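Local atomic coordinates of Fe-regulated protein B (Neisseria meningitidis, PDB entry 4AIP), a protein that imports iron across the outer membrane of the meningococcus as a TonB-dependent transporter, a plugged beta-barrel probably powered through TonB. Residues B[641-644]-B[649-652]; B[692-697]-B[702-707]; B[76-81]-B[737-742]; B[66-71]-B[90-95]; B[587-592]-B[632-637]. One frame throughout, in Å; residues are numbered along the deposited sequence.

How the contacts relate
Contacts 1 and 2 are consecutive hairpins of the barrel wall, their centres about 10 Å apart, joined where strand 649-662 pairs with strand 681-694. Contact 3, centred about 7 Å from contact 2, sets the plug turn 76-81 against the last strand. Contact 4 lies within the plug, and contact 5, about 11 Å from it, in the wall beside it; Arg68 to Glu590 and Glu91 to Thr637 tie the two together. Contacts 3 and 4 use neighbouring plug segments, 76-81 and 66-71, and touch through Gln76 and Ile71. All five lie away from the glutamate-binding Arg276; contacts 2 and 3 touch Glu209, Phe212 and Ile255 of the second subunit, positions that also line the detergent pocket.

Contact 1 (B[641-644]-B[649-652]); sequences AYRF and LEIG
Arg643 and Glu650 both start with CG anti to the backbone N (chi1 178° and -163°), which sets the direction in which each chain leaves its CB; their pairing across the two antiparallel strands puts both on one face, and the arginine bends at chi2 and chi3 to bring its guanidinium over its partner. The side chains cross at about a right angle, and one guanidinium face rests on Glu650 CB, with NH1 3.4 Å from that carbon. The charged ends meet less closely: Arg643 NH1 to Glu650 OE2 is 3.7 Å, a long salt bridge. Firmer hydrogen bonds hold NE to Asn648 and NH2 to Asn693, so the long arginine, with several N-H donors, ties the turn to the next strand but one, 681-694, while its guanidinium face lies on the glutamate stem. Small Ala641 completes this face, its CB 3.9 Å from Glu650 CD.

On the other face, Phe644 offers its ring edge to Ile651, CE1 lying 3.4 Å from CD1, and Leu649 O also sits near the ring plane, 3.2 Å from Phe644 CD1. Tyr642 covers a face of the same ring with its CD2 over the centre.

Along the backbone, Tyr642 N to Ile651 O is 2.9 Å and nearly straight at 165°, the return bond from Ile651 N to Tyr642 O is 3.1 Å, and Phe644 N reaches Leu649 O at 2.9 Å. With polar Arg643 turned toward the plug residue Glu79 and an apolar aromatic face behind it, this is a beta hairpin of a TonB-dependent transporter barrel.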
# COMPACT_ATOMS: atom_id res chain seq x y z
N ALA B 641 -20.00 36.72 2.44
CA ALA B 641 -19.73 36.06 1.17
C ALA B 641 -20.64 36.65 0.15
O ALA B 641 -21.73 37.10 0.48
CB ALA B 641 -19.98 34.53 1.27
N TYR B 642 -20.18 36.64 -1.08
CA TYR B 642 -21.00 37.11 -2.17
C TYR B 642 -20.93 36.16 -3.37
O TYR B 642 -19.83 35.78 -3.79
CB TYR B 642 -20.63 38.57 -2.57
CG TYR B 642 -21.61 39.07 -3.59
CD1 TYR B 642 -22.96 39.32 -3.25
CD2 TYR B 642 -21.23 39.22 -4.91
CE1 TYR B 642 -23.92 39.73 -4.25
CE2 TYR B 642 -22.16 39.61 -5.92
CZ TYR B 642 -23.49 39.88 -5.59
OH TYR B 642 -24.35 40.29 -6.61
N ARG B 643 -22.09 35.82 -3.93
CA ARG B 643 -22.15 34.95 -5.11
C ARG B 643 -22.54 35.67 -6.41
O ARG B 643 -23.67 36.14 -6.55
CB ARG B 643 -23.11 33.75 -4.88
CG ARG B 643 -23.18 32.88 -6.17
CD ARG B 643 -23.26 31.39 -5.93
NE ARG B 643 -22.07 30.63 -6.34
CZ ARG B 643 -21.38 29.87 -5.51
NH1 ARG B 643 -21.72 29.83 -4.25
NH2 ARG B 643 -20.32 29.19 -5.94
N PHE B 644 -21.62 35.73 -7.38
CA PHE B 644 -21.85 36.52 -8.59
C PHE B 644 -22.67 35.73 -9.52
O PHE B 644 -22.42 34.53 -9.68
CB PHE B 644 -20.57 36.84 -9.30
CG PHE B 644 -19.68 37.73 -8.54
CD1 PHE B 644 -18.89 37.21 -7.52
CD2 PHE B 644 -19.66 39.11 -8.81
CE1 PHE B 644 -18.07 38.03 -6.80
CE2 PHE B 644 -18.83 39.95 -8.09
CZ PHE B 644 -18.03 39.41 -7.08
N LEU B 649 -19.46 32.16 -9.03
CA LEU B 649 -18.28 32.32 -8.21
C LEU B 649 -18.67 33.01 -6.89
O LEU B 649 -19.30 34.07 -6.87
CB LEU B 649 -17.25 33.14 -8.99
CG LEU B 649 -15.90 33.57 -8.35
CD1 LEU B 649 -14.92 32.39 -8.08
CD2 LEU B 649 -15.24 34.69 -9.26
N GLU B 650 -18.32 32.38 -5.79
CA GLU B 650 -18.53 33.00 -4.53
C GLU B 650 -17.15 33.30 -4.01
O GLU B 650 -16.25 32.39 -4.06
CB GLU B 650 -19.28 32.05 -3.57
CG GLU B 650 -19.88 32.78 -2.40
CD GLU B 650 -20.80 31.94 -1.54
OE1 GLU B 650 -20.30 30.99 -0.88
OE2 GLU B 650 -22.00 32.29 -1.49
N ILE B 651 -16.98 34.56 -3.56
CA ILE B 651 -15.83 34.94 -2.74
C ILE B 651 -16.30 35.42 -1.43
O ILE B 651 -17.38 36.04 -1.35
CB ILE B 651 -15.00 36.12 -3.30
CG1 ILE B 651 -15.86 37.40 -3.39
CG2 ILE B 651 -14.31 35.72 -4.62
CD1 ILE B 651 -15.46 38.33 -4.62
N GLY B 652 -15.48 35.23 -0.42
CA GLY B 652 -15.86 35.67 0.89
C GLY B 652 -14.80 35.55 1.93
O GLY B 652 -13.69 35.16 1.66

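Contact 2 (B[692-697]-B[702-707]); sequences ANWKPL and LNVNLS
Asn703 OD1 is gripped by two donors from the facing segment, 692-697: Lys695 NZ at 2.9 Å and Asn693 ND2 at 3.0 Å. The ammonium comes in the carbonyl plane, on a lone pair, whereas the amide nitrogen stands above that plane. The setting is a beta hairpin of the barrel wall, formed by strands 681-694 and 702-709. Asn693 spends its second N-H on Asn705 OD1, only 2.6 Å from ND2, and both acceptors lie in its amide plane; with OD1 bonded to Arg643, the amide's rotation is fixed. Asparagine suits these places because a short group with both donor and acceptor can bond along its own face of the sheet. Lys695, its CG anti to the carbonyl carbon (chi1 -77°), runs alongside Asn703 and ends in a salt bridge to Glu79 of the plug, which shares the ammonium and probably balances its charge.

Paired backbone bonds run along the hairpin, among them Trp694 N to Val704 O and Val704 N to Trp694 O, both 2.8 Å. The opposite face is apolar: Trp694 lies beside Val704, its CD1 3.6 Å from CB. Leu697 and Pro696 close over Leu702, and Phe212 of the second subunit packs on Pro696 and Leu702. Rigid and flat-sided, the proline also covers one face of the indole, with Pro696 CG 3.6 Å above the centre of the Trp694 ring.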
# COMPACT_ATOMS: atom_id res chain seq x y z
N ALA B 692 -12.76 31.12 -2.16
CA ALA B 692 -13.50 31.28 -3.37
C ALA B 692 -13.98 29.89 -3.83
O ALA B 692 -13.23 28.91 -3.75
CB ALA B 692 -12.61 31.93 -4.39
N ASN B 693 -15.21 29.81 -4.32
CA ASN B 693 -15.72 28.63 -5.01
C ASN B 693 -16.14 29.00 -6.45
O ASN B 693 -17.05 29.82 -6.67
CB ASN B 693 -16.90 28.04 -4.23
CG ASN B 693 -17.71 27.03 -5.03
OD1 ASN B 693 -18.82 27.31 -5.44
ND2 ASN B 693 -17.16 25.84 -5.24
N TRP B 694 -15.47 28.42 -7.43
CA TRP B 694 -16.03 28.56 -8.78
C TRP B 694 -16.49 27.33 -9.47
O TRP B 694 -15.95 26.23 -9.27
CB TRP B 694 -15.31 29.57 -9.68
CG TRP B 694 -14.37 29.23 -10.72
CD1 TRP B 694 -13.07 28.77 -10.57
CD2 TRP B 694 -14.55 29.45 -12.13
NE1 TRP B 694 -12.45 28.62 -11.83
CE2 TRP B 694 -13.34 29.01 -12.79
CE3 TRP B 694 -15.62 29.86 -12.89
CZ2 TRP B 694 -13.17 29.06 -14.16
CZ3 TRP B 694 -15.46 29.91 -14.28
CH2 TRP B 694 -14.23 29.50 -14.90
N LYS B 695 -17.55 27.55 -10.22
CA LYS B 695 -18.31 26.51 -10.79
C LYS B 695 -18.28 26.84 -12.24
O LYS B 695 -19.23 27.45 -12.75
CB LYS B 695 -19.76 26.56 -10.28
CG LYS B 695 -20.02 26.04 -8.87
CD LYS B 695 -21.49 26.21 -8.54
CE LYS B 695 -21.74 26.07 -7.06
NZ LYS B 695 -21.32 24.69 -6.62
N PRO B 696 -17.21 26.44 -12.92
CA PRO B 696 -16.95 26.84 -14.30
C PRO B 696 -17.97 26.34 -15.31
O PRO B 696 -17.99 26.80 -16.44
CB PRO B 696 -15.59 26.20 -14.57
CG PRO B 696 -15.00 25.86 -13.20
CD PRO B 696 -16.21 25.46 -12.45
N LEU B 697 -18.81 25.39 -14.89
CA LEU B 697 -19.72 24.72 -15.77
C LEU B 697 -21.15 25.11 -15.53
O LEU B 697 -22.00 24.77 -16.32
CB LEU B 697 -19.52 23.17 -15.72
CG LEU B 697 -18.20 22.58 -16.30
CD1 LEU B 697 -18.29 21.11 -16.13
CD2 LEU B 697 -17.86 22.88 -17.78
N LEU B 702 -18.70 20.49 -11.26
CA LEU B 702 -17.31 20.88 -11.21
C LEU B 702 -17.12 22.07 -10.30
O LEU B 702 -17.70 23.10 -10.52
CB LEU B 702 -16.80 21.17 -12.62
CG LEU B 702 -15.37 21.70 -12.77
CD1 LEU B 702 -14.31 20.80 -12.05
CD2 LEU B 702 -15.02 21.99 -14.25
N ASN B 703 -16.30 21.89 -9.30
CA ASN B 703 -16.05 22.89 -8.27
C ASN B 703 -14.55 23.07 -8.24
O ASN B 703 -13.80 22.10 -8.15
CB ASN B 703 -16.49 22.44 -6.87
CG ASN B 703 -18.02 22.56 -6.62
OD1 ASN B 703 -18.62 23.65 -6.72
ND2 ASN B 703 -18.65 21.43 -6.21
N VAL B 704 -14.13 24.31 -8.35
CA VAL B 704 -12.73 24.64 -8.22
C VAL B 704 -12.73 25.55 -7.03
O VAL B 704 -13.45 26.53 -7.01
CB VAL B 704 -12.25 25.42 -9.50
CG1 VAL B 704 -10.80 25.84 -9.36
CG2 VAL B 704 -12.42 24.54 -10.69
N ASN B 705 -11.98 25.22 -6.00
CA ASN B 705 -12.03 25.98 -4.77
C ASN B 705 -10.68 26.45 -4.39
O ASN B 705 -9.70 25.66 -4.41
CB ASN B 705 -12.54 25.10 -3.62
CG ASN B 705 -13.88 24.44 -3.92
OD1 ASN B 705 -14.80 25.05 -4.46
ND2 ASN B 705 -13.99 23.20 -3.52
N LEU B 706 -10.63 27.72 -3.95
CA LEU B 706 -9.39 28.30 -3.53
C LEU B 706 -9.59 28.98 -2.23
O LEU B 706 -10.53 29.70 -2.07
CB LEU B 706 -8.89 29.32 -4.57
CG LEU B 706 -7.67 30.14 -4.13
CD1 LEU B 706 -6.38 29.27 -4.11
CD2 LEU B 706 -7.50 31.42 -4.99
N SER B 707 -8.66 28.79 -1.32
CA SER B 707 -8.77 29.38 -0.02
C SER B 707 -7.40 29.77 0.46
O SER B 707 -6.37 29.13 0.10
CB SER B 707 -9.36 28.40 0.98
OG SER B 707 -8.29 27.68 1.60

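Contact 3 (B[76-81]-B[737-742]); sequences QKDEST and GVNYKF
Polar approach dominates where Asp78 meets Asn739. The amide of Asn739 points at the turn, its CG 4.0 Å from Asp78 O, and its plane is turned 43° from that of the Asp78 carboxylate as the side chains cross at about a right angle. The same carbonyl, Asp78 O, accepts a hydrogen bond from Asn705 ND2, which holds the plug turn to strand 702-709.

Charge comes second. Asp78 CG lies anti to its carbonyl carbon (chi1 -74°), which turns the carboxylate toward the wall; OD1 makes a salt bridge with Arg188, and OD2 is 4.5 Å from Lys741 NZ, too far for a salt bridge but close enough that the lysine probably adds to the positive field. A short acid serves well here, between two basic residues on adjoining strands.

The plug domain of a TonB-dependent transporter thus leans on the C-terminal strand of its barrel, 733-741, which pairs with the first barrel strand, 185-194, to close the cylinder.

Backbone bonds shape the plug side. Residues 77 to 80 form a type I beta turn with Ser80 N 3.1 Å from Lys77 O, preceded by Glu79 N to Gln76 O at 2.7 Å.

Contact without bonding remains where Thr81 faces Gly737, which has no side chain: Thr81 OG1 stands 4.1 Å from Gly737 N, buried and with no partner in the model, while its methyl packs on Ser707.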
# COMPACT_ATOMS: atom_id res chain seq x y z
N GLN B 76 -22.63 22.14 0.23
CA GLN B 76 -21.76 23.14 0.81
C GLN B 76 -20.39 22.63 0.95
O GLN B 76 -19.47 23.30 0.51
CB GLN B 76 -22.20 23.48 2.23
CG GLN B 76 -23.38 24.42 2.34
CD GLN B 76 -23.74 24.65 3.85
OE1 GLN B 76 -23.51 23.78 4.72
NE2 GLN B 76 -24.28 25.83 4.13
N LYS B 77 -20.22 21.46 1.56
CA LYS B 77 -18.89 20.82 1.73
C LYS B 77 -18.07 20.74 0.40
O LYS B 77 -16.80 20.90 0.38
CB LYS B 77 -19.11 19.43 2.32
CG LYS B 77 -18.02 18.91 3.16
CD LYS B 77 -18.36 17.46 3.54
CE LYS B 77 -17.86 16.51 2.37
NZ LYS B 77 -18.72 15.28 2.38
N ASP B 78 -18.79 20.54 -0.73
CA ASP B 78 -18.07 20.48 -2.00
C ASP B 78 -17.52 21.84 -2.42
O ASP B 78 -16.68 21.89 -3.34
CB ASP B 78 -18.96 19.98 -3.14
CG ASP B 78 -19.23 18.47 -3.09
OD1 ASP B 78 -18.53 17.69 -2.38
OD2 ASP B 78 -20.20 18.13 -3.80
N GLU B 79 -18.00 22.92 -1.78
CA GLU B 79 -17.50 24.26 -2.10
C GLU B 79 -16.40 24.70 -1.15
O GLU B 79 -15.87 25.82 -1.23
CB GLU B 79 -18.63 25.27 -2.08
CG GLU B 79 -19.71 24.97 -3.12
CD GLU B 79 -20.95 25.79 -2.92
OE1 GLU B 79 -21.02 26.60 -1.95
OE2 GLU B 79 -21.89 25.63 -3.74
N SER B 80 -16.09 23.82 -0.21
CA SER B 80 -15.09 24.11 0.82
C SER B 80 -13.79 23.42 0.45
O SER B 80 -13.77 22.47 -0.32
CB SER B 80 -15.55 23.54 2.14
OG SER B 80 -14.46 23.60 3.07
N THR B 81 -12.72 23.83 1.09
CA THR B 81 -11.38 23.36 0.80
C THR B 81 -10.93 22.55 2.02
O THR B 81 -9.84 21.98 2.01
CB THR B 81 -10.58 24.65 0.66
OG1 THR B 81 -9.72 24.64 -0.51
CG2 THR B 81 -9.89 25.05 1.87
N GLY B 737 -8.58 23.07 -4.12
CA GLY B 737 -9.28 21.78 -4.20
C GLY B 737 -10.09 21.74 -5.49
O GLY B 737 -10.54 22.80 -5.97
N VAL B 738 -10.26 20.55 -6.07
CA VAL B 738 -11.13 20.40 -7.26
C VAL B 738 -11.95 19.14 -7.07
O VAL B 738 -11.34 18.12 -6.73
CB VAL B 738 -10.30 20.31 -8.64
CG1 VAL B 738 -11.22 20.26 -9.84
CG2 VAL B 738 -9.32 21.50 -8.83
N ASN B 739 -13.27 19.17 -7.26
CA ASN B 739 -14.02 17.89 -7.36
C ASN B 739 -14.74 17.88 -8.70
O ASN B 739 -15.20 18.94 -9.15
CB ASN B 739 -15.05 17.60 -6.23
CG ASN B 739 -15.68 18.83 -5.68
OD1 ASN B 739 -15.20 19.40 -4.67
ND2 ASN B 739 -16.74 19.26 -6.29
N TYR B 740 -14.87 16.70 -9.32
CA TYR B 740 -15.49 16.64 -10.63
C TYR B 740 -16.24 15.35 -10.80
O TYR B 740 -15.73 14.29 -10.48
CB TYR B 740 -14.44 16.79 -11.73
CG TYR B 740 -14.99 16.56 -13.15
CD1 TYR B 740 -15.98 17.38 -13.66
CD2 TYR B 740 -14.52 15.52 -13.94
CE1 TYR B 740 -16.49 17.19 -14.90
CE2 TYR B 740 -15.02 15.33 -15.22
CZ TYR B 740 -16.02 16.17 -15.69
OH TYR B 740 -16.53 16.04 -16.97
N LYS B 741 -17.46 15.48 -11.34
CA LYS B 741 -18.47 14.44 -11.37
C LYS B 741 -18.91 14.25 -12.80
O LYS B 741 -19.37 15.18 -13.44
CB LYS B 741 -19.72 14.91 -10.65
CG LYS B 741 -20.22 14.25 -9.39
CD LYS B 741 -21.62 14.92 -9.21
CE LYS B 741 -22.41 14.55 -8.02
NZ LYS B 741 -21.89 15.31 -6.91
N PHE B 742 -18.83 13.01 -13.27
CA PHE B 742 -19.28 12.65 -14.60
C PHE B 742 -19.95 11.26 -14.64
O PHE B 742 -21.08 11.15 -15.07
CB PHE B 742 -18.12 12.72 -15.60
CG PHE B 742 -16.99 11.76 -15.31
CD1 PHE B 742 -16.99 10.47 -15.85
CD2 PHE B 742 -15.91 12.16 -14.53
CE1 PHE B 742 -15.92 9.58 -15.61
CE2 PHE B 742 -14.81 11.30 -14.31
CZ PHE B 742 -14.83 10.00 -14.83
OXT PHE B 742 -19.39 10.20 -14.30

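Contact 4 (B[66-71]-B[90-95]); sequences KIRTNI and KEEPSI
Arg68 meets Glu92 inside the plug domain, where strand 67-73 edges a small mixed sheet and residues 90-95 form the loop that follows helix 85-88. The arginine CB points toward that loop, and from CG to NE the chain runs extended, so that its outer half passes beneath one carboxylate oxygen. CD comes first, 3.4 Å from Glu92 OE2. NE follows 3.5 Å from the same OE2, and CZ at 3.7 Å. The oxygen therefore sits over one face of the guanidinium, well out of its plane, and the planes of the two groups stand 79° apart. This is a salt bridge of charges alone, with no N-H aimed at the oxygen. At the tip, NH1 finds its stronger partner in Glu590 of the barrel wall. A long, delocalised cation fits this spot because it can serve one acid across its face and another at its NH1 end, linking plug to wall.

Glu92 reaches the arginine by bending at chi2 (73°), and its backbone O is held by Arg656 of the barrel. The buried carboxylate lies next to the arginine charge, which probably favours its ionised form. Ile71 meets it from the opposite direction, supplying an apolar wall at the corner of the chain. Both its branches come up to the carboxylate from the same side: CG2 is 3.4 Å from Glu92 OE1, and CD1 is 3.5 Å from Glu92 OE2.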
# COMPACT_ATOMS: atom_id res chain seq x y z
N LYS B 66 -29.96 24.79 20.36
CA LYS B 66 -29.61 23.54 20.98
C LYS B 66 -29.57 22.29 20.04
O LYS B 66 -28.86 21.32 20.32
CB LYS B 66 -30.49 23.36 22.18
CG LYS B 66 -30.59 21.99 22.73
CD LYS B 66 -31.81 21.93 23.62
CE LYS B 66 -32.02 20.54 24.24
NZ LYS B 66 -30.90 20.16 25.14
N ILE B 67 -30.31 22.34 18.95
CA ILE B 67 -30.27 21.30 17.94
C ILE B 67 -30.05 22.05 16.67
O ILE B 67 -30.85 22.91 16.29
CB ILE B 67 -31.62 20.48 17.89
CG1 ILE B 67 -31.74 19.63 19.15
CG2 ILE B 67 -31.65 19.55 16.71
CD1 ILE B 67 -33.16 19.09 19.39
N ARG B 68 -28.92 21.74 16.04
CA ARG B 68 -28.60 22.34 14.77
C ARG B 68 -28.45 21.19 13.78
O ARG B 68 -27.49 20.39 13.84
CB ARG B 68 -27.38 23.24 14.85
CG ARG B 68 -27.64 24.66 14.32
CD ARG B 68 -26.73 25.61 15.09
NE ARG B 68 -26.65 26.93 14.45
CZ ARG B 68 -26.13 28.03 15.04
NH1 ARG B 68 -25.68 27.97 16.30
NH2 ARG B 68 -26.12 29.20 14.39
N THR B 69 -29.47 21.08 12.93
CA THR B 69 -29.57 20.03 11.96
C THR B 69 -28.88 20.51 10.71
O THR B 69 -29.09 21.62 10.29
CB THR B 69 -31.08 19.63 11.69
OG1 THR B 69 -31.65 19.06 12.88
CG2 THR B 69 -31.20 18.62 10.54
N ASN B 70 -28.08 19.63 10.10
CA ASN B 70 -27.49 19.89 8.79
C ASN B 70 -26.69 21.15 8.76
O ASN B 70 -26.91 22.02 7.93
CB ASN B 70 -28.58 19.97 7.70
CG ASN B 70 -29.11 18.62 7.31
OD1 ASN B 70 -28.75 17.61 7.88
ND2 ASN B 70 -29.97 18.59 6.32
N ILE B 71 -25.76 21.26 9.71
CA ILE B 71 -24.83 22.38 9.77
C ILE B 71 -23.99 22.41 8.51
O ILE B 71 -23.75 23.45 7.94
CB ILE B 71 -23.87 22.22 10.95
CG1 ILE B 71 -24.53 22.63 12.24
CG2 ILE B 71 -22.65 23.07 10.81
CD1 ILE B 71 -23.65 22.28 13.39
N LYS B 90 -15.61 25.46 11.76
CA LYS B 90 -15.03 26.63 12.42
C LYS B 90 -15.98 27.82 12.57
O LYS B 90 -15.79 28.64 13.48
CB LYS B 90 -13.71 27.05 11.79
CG LYS B 90 -13.85 27.60 10.37
CD LYS B 90 -12.47 27.91 9.81
CE LYS B 90 -11.48 28.41 10.88
NZ LYS B 90 -10.18 28.75 10.12
N GLU B 91 -17.02 27.91 11.72
CA GLU B 91 -18.05 28.94 11.92
C GLU B 91 -18.99 28.69 13.10
O GLU B 91 -19.92 29.50 13.33
CB GLU B 91 -18.87 29.24 10.66
CG GLU B 91 -18.43 30.55 10.04
CD GLU B 91 -19.41 31.20 9.08
OE1 GLU B 91 -19.62 30.64 7.96
OE2 GLU B 91 -19.91 32.33 9.43
N GLU B 92 -18.76 27.60 13.84
CA GLU B 92 -19.66 27.18 14.94
C GLU B 92 -18.93 27.52 16.22
O GLU B 92 -17.89 26.89 16.51
CB GLU B 92 -19.87 25.67 14.88
CG GLU B 92 -21.25 25.25 15.16
CD GLU B 92 -22.27 25.54 14.06
OE1 GLU B 92 -21.95 25.69 12.85
OE2 GLU B 92 -23.44 25.57 14.46
N PRO B 93 -19.47 28.53 17.00
CA PRO B 93 -18.80 29.05 18.22
C PRO B 93 -18.80 28.18 19.44
O PRO B 93 -17.87 28.28 20.26
CB PRO B 93 -19.53 30.35 18.50
CG PRO B 93 -20.80 30.26 17.79
CD PRO B 93 -20.58 29.40 16.59
N SER B 94 -19.78 27.30 19.57
CA SER B 94 -19.80 26.41 20.75
C SER B 94 -18.89 25.20 20.57
O SER B 94 -18.68 24.41 21.51
CB SER B 94 -21.23 25.92 21.05
OG SER B 94 -21.80 25.30 19.88
N ILE B 95 -18.38 25.01 19.35
CA ILE B 95 -17.46 23.87 19.08
C ILE B 95 -16.04 24.30 18.98
O ILE B 95 -15.75 25.25 18.28
CB ILE B 95 -17.83 23.15 17.78
CG1 ILE B 95 -19.34 23.03 17.69
CG2 ILE B 95 -17.13 21.76 17.72
CD1 ILE B 95 -19.86 21.83 16.85

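Contact 5 (B[587-592]-B[632-637]); sequences HGYELG and VGRTWT
Van der Waals contact carries this pairing: the phenol oxygen of Tyr589 touches the methylene next to the guanidinium of Arg634, with OH 3.2 Å from CD. The tyrosine stands on strand 575-597 with CG set between its backbone N and carbonyl carbon (chi1 60°), which swings the ring across toward the arginine. Arg634, bent at chi2 and chi3, brings the middle of its chain to meet it, and the ring and guanidinium planes are 43° apart. The meeting is oblique, not a stack.

Polar contact between the two is close without being a bond. Tyr589 OH lies 3.3 Å from Arg634 NE, but the angle is poor and the N-H does not aim at the oxygen. The pair suits its place because both side chains are long enough to span the strand between them and combine an apolar stem with a polar end. Each also packs on His608 of that strand.

One side-chain hydrogen bond stiffens the second segment, Thr635 OG1 giving its proton to Gly633 O at 2.9 Å, just where loop becomes strand.

Polar links on the other face run inward: Glu590 makes a salt bridge with Lys151, and Thr637 OG1 bonds Glu91 O. With those residues facing the plug, Tyr589 and Arg634 reach each other across strand 600-615 on the outer face of a TonB-dependent transporter barrel.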
# COMPACT_ATOMS: atom_id res chain seq x y z
N HIS B 587 -23.09 26.25 32.35
CA HIS B 587 -24.16 27.18 31.91
C HIS B 587 -23.61 28.17 30.95
O HIS B 587 -22.44 28.40 30.99
CB HIS B 587 -24.80 27.95 33.08
CG HIS B 587 -23.89 28.96 33.70
ND1 HIS B 587 -23.15 28.70 34.84
CD2 HIS B 587 -23.62 30.25 33.37
CE1 HIS B 587 -22.46 29.77 35.18
NE2 HIS B 587 -22.72 30.72 34.29
N GLY B 588 -24.45 28.77 30.13
CA GLY B 588 -24.00 29.81 29.21
C GLY B 588 -25.02 30.11 28.14
O GLY B 588 -26.19 29.88 28.32
N TYR B 589 -24.55 30.60 27.02
CA TYR B 589 -25.41 31.08 26.02
C TYR B 589 -24.71 30.93 24.69
O TYR B 589 -23.49 30.69 24.66
CB TYR B 589 -25.79 32.56 26.32
CG TYR B 589 -24.61 33.50 26.36
CD1 TYR B 589 -23.75 33.53 27.49
CD2 TYR B 589 -24.31 34.32 25.27
CE1 TYR B 589 -22.66 34.40 27.57
CE2 TYR B 589 -23.18 35.23 25.33
CZ TYR B 589 -22.37 35.25 26.47
OH TYR B 589 -21.28 36.10 26.56
N GLU B 590 -25.52 31.03 23.64
CA GLU B 590 -25.15 31.16 22.23
C GLU B 590 -26.16 32.11 21.50
O GLU B 590 -27.40 31.99 21.68
CB GLU B 590 -25.20 29.82 21.53
CG GLU B 590 -24.74 29.83 20.05
CD GLU B 590 -24.21 28.42 19.56
OE1 GLU B 590 -24.01 27.50 20.44
OE2 GLU B 590 -24.02 28.25 18.32
N LEU B 591 -25.62 33.03 20.69
CA LEU B 591 -26.39 33.81 19.76
C LEU B 591 -25.92 33.51 18.32
O LEU B 591 -24.74 33.18 18.08
CB LEU B 591 -26.25 35.30 20.08
CG LEU B 591 -26.88 35.76 21.41
CD1 LEU B 591 -26.43 37.16 21.82
CD2 LEU B 591 -28.43 35.70 21.34
N GLY B 592 -26.82 33.64 17.36
CA GLY B 592 -26.44 33.55 15.96
C GLY B 592 -27.39 34.44 15.14
O GLY B 592 -28.58 34.63 15.52
N VAL B 632 -12.96 27.66 27.73
CA VAL B 632 -12.63 28.21 26.43
C VAL B 632 -13.02 29.67 26.47
O VAL B 632 -14.02 30.01 27.10
CB VAL B 632 -13.48 27.50 25.34
CG1 VAL B 632 -13.38 28.21 23.91
CG2 VAL B 632 -13.11 26.00 25.28
N GLY B 633 -12.30 30.52 25.76
CA GLY B 633 -12.67 31.92 25.77
C GLY B 633 -13.98 32.12 25.05
O GLY B 633 -14.39 31.31 24.20
N ARG B 634 -14.68 33.18 25.40
CA ARG B 634 -15.84 33.49 24.63
C ARG B 634 -15.49 33.58 23.14
O ARG B 634 -14.49 34.22 22.77
CB ARG B 634 -16.39 34.80 25.09
CG ARG B 634 -17.48 35.20 24.16
CD ARG B 634 -18.63 35.72 24.89
NE ARG B 634 -18.74 37.15 24.66
CZ ARG B 634 -18.08 38.06 25.37
NH1 ARG B 634 -17.26 37.66 26.33
NH2 ARG B 634 -18.24 39.35 25.11
N THR B 635 -16.31 32.99 22.29
CA THR B 635 -15.92 32.77 20.92
C THR B 635 -16.87 33.45 20.01
O THR B 635 -18.07 33.20 20.06
CB THR B 635 -15.87 31.26 20.63
OG1 THR B 635 -14.76 30.70 21.34
CG2 THR B 635 -15.71 30.95 19.16
N TRP B 636 -16.31 34.26 19.13
CA TRP B 636 -17.08 34.96 18.11
C TRP B 636 -16.73 34.38 16.76
O TRP B 636 -15.55 34.12 16.46
CB TRP B 636 -16.69 36.45 18.09
CG TRP B 636 -16.91 37.16 19.37
CD1 TRP B 636 -16.09 37.14 20.50
CD2 TRP B 636 -17.99 38.00 19.68
NE1 TRP B 636 -16.63 37.92 21.47
CE2 TRP B 636 -17.79 38.47 21.00
CE3 TRP B 636 -19.13 38.40 18.98
CZ2 TRP B 636 -18.71 39.29 21.64
CZ3 TRP B 636 -20.04 39.27 19.63
CH2 TRP B 636 -19.82 39.69 20.93
N THR B 637 -17.72 34.26 15.90
CA THR B 637 -17.41 33.88 14.53
C THR B 637 -18.27 34.72 13.64
O THR B 637 -19.35 35.09 14.04
CB THR B 637 -17.71 32.40 14.19
OG1 THR B 637 -19.12 32.18 14.31
CG2 THR B 637 -16.94 31.48 15.07